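PDB 2PLN: response regulator from Helicobacter pylori, which probably acts as an orphan response regulator that binds promoter DNA and controls transcription, this fragment being its N-terminal receiver domain. Local coordinates for residues D111-A114 against K115-S119; V66-D70 against K71-S75. All blocks are in the same frame, centred on the assembly; numbering follows the deposited sequence.

Contact 1 of 2, residues D111-A114 against K115-S119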
# COMPACT_ATOMS: atom_id res chain seq x y z
N ASP A 111 -1.55 -1.57 5.03
CA ASP A 111 -1.30 -2.30 3.81
C ASP A 111 -1.63 -3.76 4.00
O ASP A 111 -1.76 -4.26 5.14
CB ASP A 111 0.17 -2.11 3.40
CG ASP A 111 0.37 -2.09 1.88
OD1 ASP A 111 -0.46 -2.69 1.13
OD2 ASP A 111 1.35 -1.50 1.36
N TYR A 112 -1.77 -4.45 2.88
CA TYR A 112 -1.99 -5.89 2.84
C TYR A 112 -1.09 -6.44 1.74
O TYR A 112 -1.17 -6.01 0.57
CB TYR A 112 -3.47 -6.17 2.54
CG TYR A 112 -3.83 -7.64 2.54
CD1 TYR A 112 -3.97 -8.34 1.35
CD2 TYR A 112 -4.06 -8.35 3.75
CE1 TYR A 112 -4.33 -9.71 1.34
CE2 TYR A 112 -4.42 -9.72 3.74
CZ TYR A 112 -4.54 -10.38 2.54
OH TYR A 112 -4.88 -11.76 2.53
N ILE A 113 -0.22 -7.38 2.10
CA ILE A 113 0.87 -7.75 1.20
C ILE A 113 0.83 -9.27 1.07
O ILE A 113 0.83 -9.97 2.07
CB ILE A 113 2.23 -7.28 1.79
CG1 ILE A 113 2.25 -5.75 1.99
CG2 ILE A 113 3.45 -7.77 0.94
CD1 ILE A 113 3.29 -5.31 2.96
N ALA A 114 0.73 -9.78 -0.15
CA ALA A 114 0.77 -11.23 -0.35
C ALA A 114 2.19 -11.74 -0.17
O ALA A 114 3.15 -11.09 -0.59
CB ALA A 114 0.27 -11.60 -1.74
N LYS A 115 2.29 -12.89 0.49
CA LYS A 115 3.53 -13.67 0.52
C LYS A 115 3.39 -14.80 -0.49
O LYS A 115 2.28 -15.34 -0.67
CB LYS A 115 3.74 -14.27 1.90
CG LYS A 115 4.04 -13.23 2.95
CD LYS A 115 4.09 -13.86 4.32
CE LYS A 115 5.46 -14.40 4.61
NZ LYS A 115 5.39 -15.16 5.90
N PRO A 116 4.48 -15.21 -1.13
CA PRO A 116 5.84 -14.62 -0.97
C PRO A 116 6.06 -13.21 -1.53
O PRO A 116 5.37 -12.82 -2.48
CB PRO A 116 6.76 -15.63 -1.68
CG PRO A 116 5.88 -16.44 -2.55
CD PRO A 116 4.47 -16.38 -2.03
N TYR A 117 7.00 -12.46 -0.95
CA TYR A 117 7.30 -11.08 -1.38
C TYR A 117 7.96 -11.00 -2.77
O TYR A 117 8.63 -11.95 -3.19
CB TYR A 117 8.17 -10.35 -0.33
CG TYR A 117 7.59 -10.38 1.06
CD1 TYR A 117 8.17 -11.16 2.07
CD2 TYR A 117 6.45 -9.66 1.37
CE1 TYR A 117 7.63 -11.20 3.34
CE2 TYR A 117 5.91 -9.69 2.64
CZ TYR A 117 6.49 -10.46 3.62
OH TYR A 117 5.92 -10.47 4.87
N ARG A 118 7.78 -9.87 -3.46
CA ARG A 118 8.39 -9.65 -4.78
C ARG A 118 9.91 -9.77 -4.69
O ARG A 118 10.57 -10.37 -5.56
CB ARG A 118 7.97 -8.29 -5.36
CG ARG A 118 8.10 -8.21 -6.88
CD ARG A 118 7.13 -7.25 -7.57
NE ARG A 118 5.79 -7.81 -7.73
CZ ARG A 118 4.75 -7.50 -6.95
NH1 ARG A 118 4.89 -6.64 -5.96
NH2 ARG A 118 3.56 -8.06 -7.16
N SER A 119 10.45 -9.20 -3.62
CA SER A 119 11.87 -9.19 -3.30
C SER A 119 12.00 -8.47 -1.98
O SER A 119 11.10 -7.68 -1.59
CB SER A 119 12.72 -8.50 -4.38
OG SER A 119 12.85 -7.10 -4.25

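Contact 2 of 2, residues V66-D70 against K71-S75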
# COMPACT_ATOMS: atom_id res chain seq x y z
N VAL A 66 4.75 -2.01 12.39
CA VAL A 66 4.74 -3.47 12.65
C VAL A 66 4.24 -4.13 11.39
O VAL A 66 3.27 -3.65 10.77
CB VAL A 66 3.83 -3.92 13.87
CG1 VAL A 66 2.37 -3.40 13.76
CG2 VAL A 66 3.87 -5.46 14.06
N MSE A 67 4.91 -5.21 11.00
CA MSE A 67 4.40 -6.07 9.96
C MSE A 67 4.10 -7.44 10.56
O MSE A 67 4.95 -8.04 11.22
CB MSE A 67 5.37 -6.22 8.80
CG MSE A 67 4.70 -6.94 7.63
SE MSE A 67 5.63 -6.78 5.95
CE MSE A 67 7.36 -7.44 6.50
N VAL A 68 2.88 -7.92 10.35
CA VAL A 68 2.44 -9.15 11.01
C VAL A 68 1.96 -10.15 9.97
O VAL A 68 1.17 -9.81 9.09
CB VAL A 68 1.36 -8.87 12.09
CG1 VAL A 68 0.16 -8.03 11.56
CG2 VAL A 68 0.85 -10.16 12.73
N SER A 69 2.49 -11.36 10.07
CA SER A 69 1.99 -12.55 9.36
C SER A 69 1.66 -13.52 10.44
O SER A 69 2.55 -13.98 11.16
CB SER A 69 3.07 -13.19 8.50
OG SER A 69 3.73 -12.24 7.73
N ASP A 70 0.37 -13.79 10.59
CA ASP A 70 -0.13 -14.69 11.60
C ASP A 70 -1.59 -15.00 11.24
O ASP A 70 -2.26 -14.21 10.59
CB ASP A 70 -0.11 -14.00 12.96
CG ASP A 70 -0.38 -14.95 14.11
OD1 ASP A 70 -1.55 -15.01 14.57
OD2 ASP A 70 0.51 -15.66 14.61
N LYS A 71 -2.09 -16.15 11.69
CA LYS A 71 -3.48 -16.54 11.46
C LYS A 71 -4.47 -15.58 12.09
O LYS A 71 -5.54 -15.34 11.54
CB LYS A 71 -3.74 -17.96 11.98
CG LYS A 71 -2.89 -19.06 11.34
CD LYS A 71 -3.43 -20.48 11.65
CE LYS A 71 -3.78 -20.69 13.13
NZ LYS A 71 -2.56 -20.76 14.00
N ASN A 72 -4.14 -15.09 13.28
CA ASN A 72 -5.03 -14.19 14.03
C ASN A 72 -4.64 -12.74 13.85
O ASN A 72 -4.78 -11.91 14.78
CB ASN A 72 -4.99 -14.52 15.54
CG ASN A 72 -5.33 -15.97 15.84
OD1 ASN A 72 -6.31 -16.51 15.34
ND2 ASN A 72 -4.52 -16.58 16.70
N ALA A 73 -4.16 -12.40 12.65
CA ALA A 73 -3.60 -11.06 12.45
C ALA A 73 -4.69 -10.00 12.57
O ALA A 73 -4.45 -8.94 13.12
CB ALA A 73 -2.83 -10.96 11.13
N LEU A 74 -5.89 -10.29 12.09
CA LEU A 74 -6.91 -9.25 11.97
C LEU A 74 -7.40 -8.68 13.31
O LEU A 74 -7.57 -7.47 13.44
CB LEU A 74 -8.09 -9.78 11.17
CG LEU A 74 -7.93 -10.02 9.65
CD1 LEU A 74 -8.07 -8.73 8.91
CD2 LEU A 74 -6.63 -10.73 9.22
N SER A 75 -7.63 -9.54 14.31
CA SER A 75 -8.03 -9.02 15.63
C SER A 75 -6.90 -8.19 16.22
O SER A 75 -7.12 -7.15 16.83
CB SER A 75 -8.45 -10.13 16.59
OG SER A 75 -7.39 -11.05 16.77

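Contact 1 of 2, residues D111-A114 against K115-S119
OD1 of D111, at the head of the strand that brings I113 up to Y117, is gripped twice: the backbone N of Y112 donates to it at 2.8 Å through a bent bond (136°) on the anti side of the carboxylate, and R126 of the second subunit forms a salt bridge with it. OD2 pairs with R126 and R130 of its own chain. Beyond the strand end, residues 115-119 curl back, and I113 meets Y117 edge-on. CG2 of I113 lies in the plane of the ring, 3.6 Å from CE2 of Y117, and the two side chains cross at about a right angle. With this methyl anti to the backbone N, the other branch stands beside N, so that CG2 is the branch that reaches the ring edge. The far end of the ring is tied by its hydroxyl, hydrogen-bonded to S92. Between them the chain turns through the cis peptide bond before P116, which brings the carbonyl oxygens of A114 and P116 to 3.4 Å, two acceptors with no bond between them. K115 points away from this packing, its amine in a salt bridge with E25. A lysine followed by a cis proline is the familiar ending of the fifth strand in receiver domains. An apolar contact at the ring edge and the bond between its hydroxyl and S92 together limit the movement of the ring, while the salt bridge to E25 directs the neighbouring lysine.

Contact 2 of 2, residues V66-D70 against K71-S75
V68 and A73 make the close-packed inner part of this turn, where strand 65-68 gives way to helix 73-83. CG2 of V68, the methyl anti to the backbone N, comes to 4.1 Å from CB of A73, and that same CB rests 3.3 Å from the carbonyl oxygen of D70. The backbone folds as a type I beta turn from D70 to A73, closed by a weak bond of 3.3 Å from A73 N to D70 O. Far straighter is the side-chain bond within it: N72 N donates to OD1 of D70 at 2.9 Å and 156°, reaching the anti side of the carboxylate from 30° out of its plane. This is an Asx turn, made possible because CG of D70 swings anti to its own N (chi1 -170°) and so lies near the next two amides. The outer side is looser. K71 and N72 are exposed, and NZ of K71 stays 5.9 Å from OD1 of D70, too far for a salt bridge, so any attraction is probably weak. The turn makes the first link of the beta-alpha-beta unit 65-68, 73-83, 88-93: V68 also packs on I24 of strand 20-24, and L74 packs against helix 98-106.

Overall arrangement
Both contacts lie at the C-terminal ends of strands of the same parallel sheet, their centres about 13 Å apart, where strands 65-68 and 111-114 flank strand 88-93. They meet directly: the hydroxyl oxygen OH of Y117 packs 3.7 Å from CE of M67, CD1 of I113 is 4.1 Å from SE of M67, and CD of K115 lies 3.8 Å from OG of S69. E25 joins them as well, pairing with K115 of contact 1 and weakly with S69 of contact 2. In typical receiver domains this end of the sheet holds the phosphorylation pocket, and S69, just past strand 65-68, probably corresponds to the usual phosphoacceptor aspartate, consistent with an atypical regulator. Contact 1 alone reaches the second subunit.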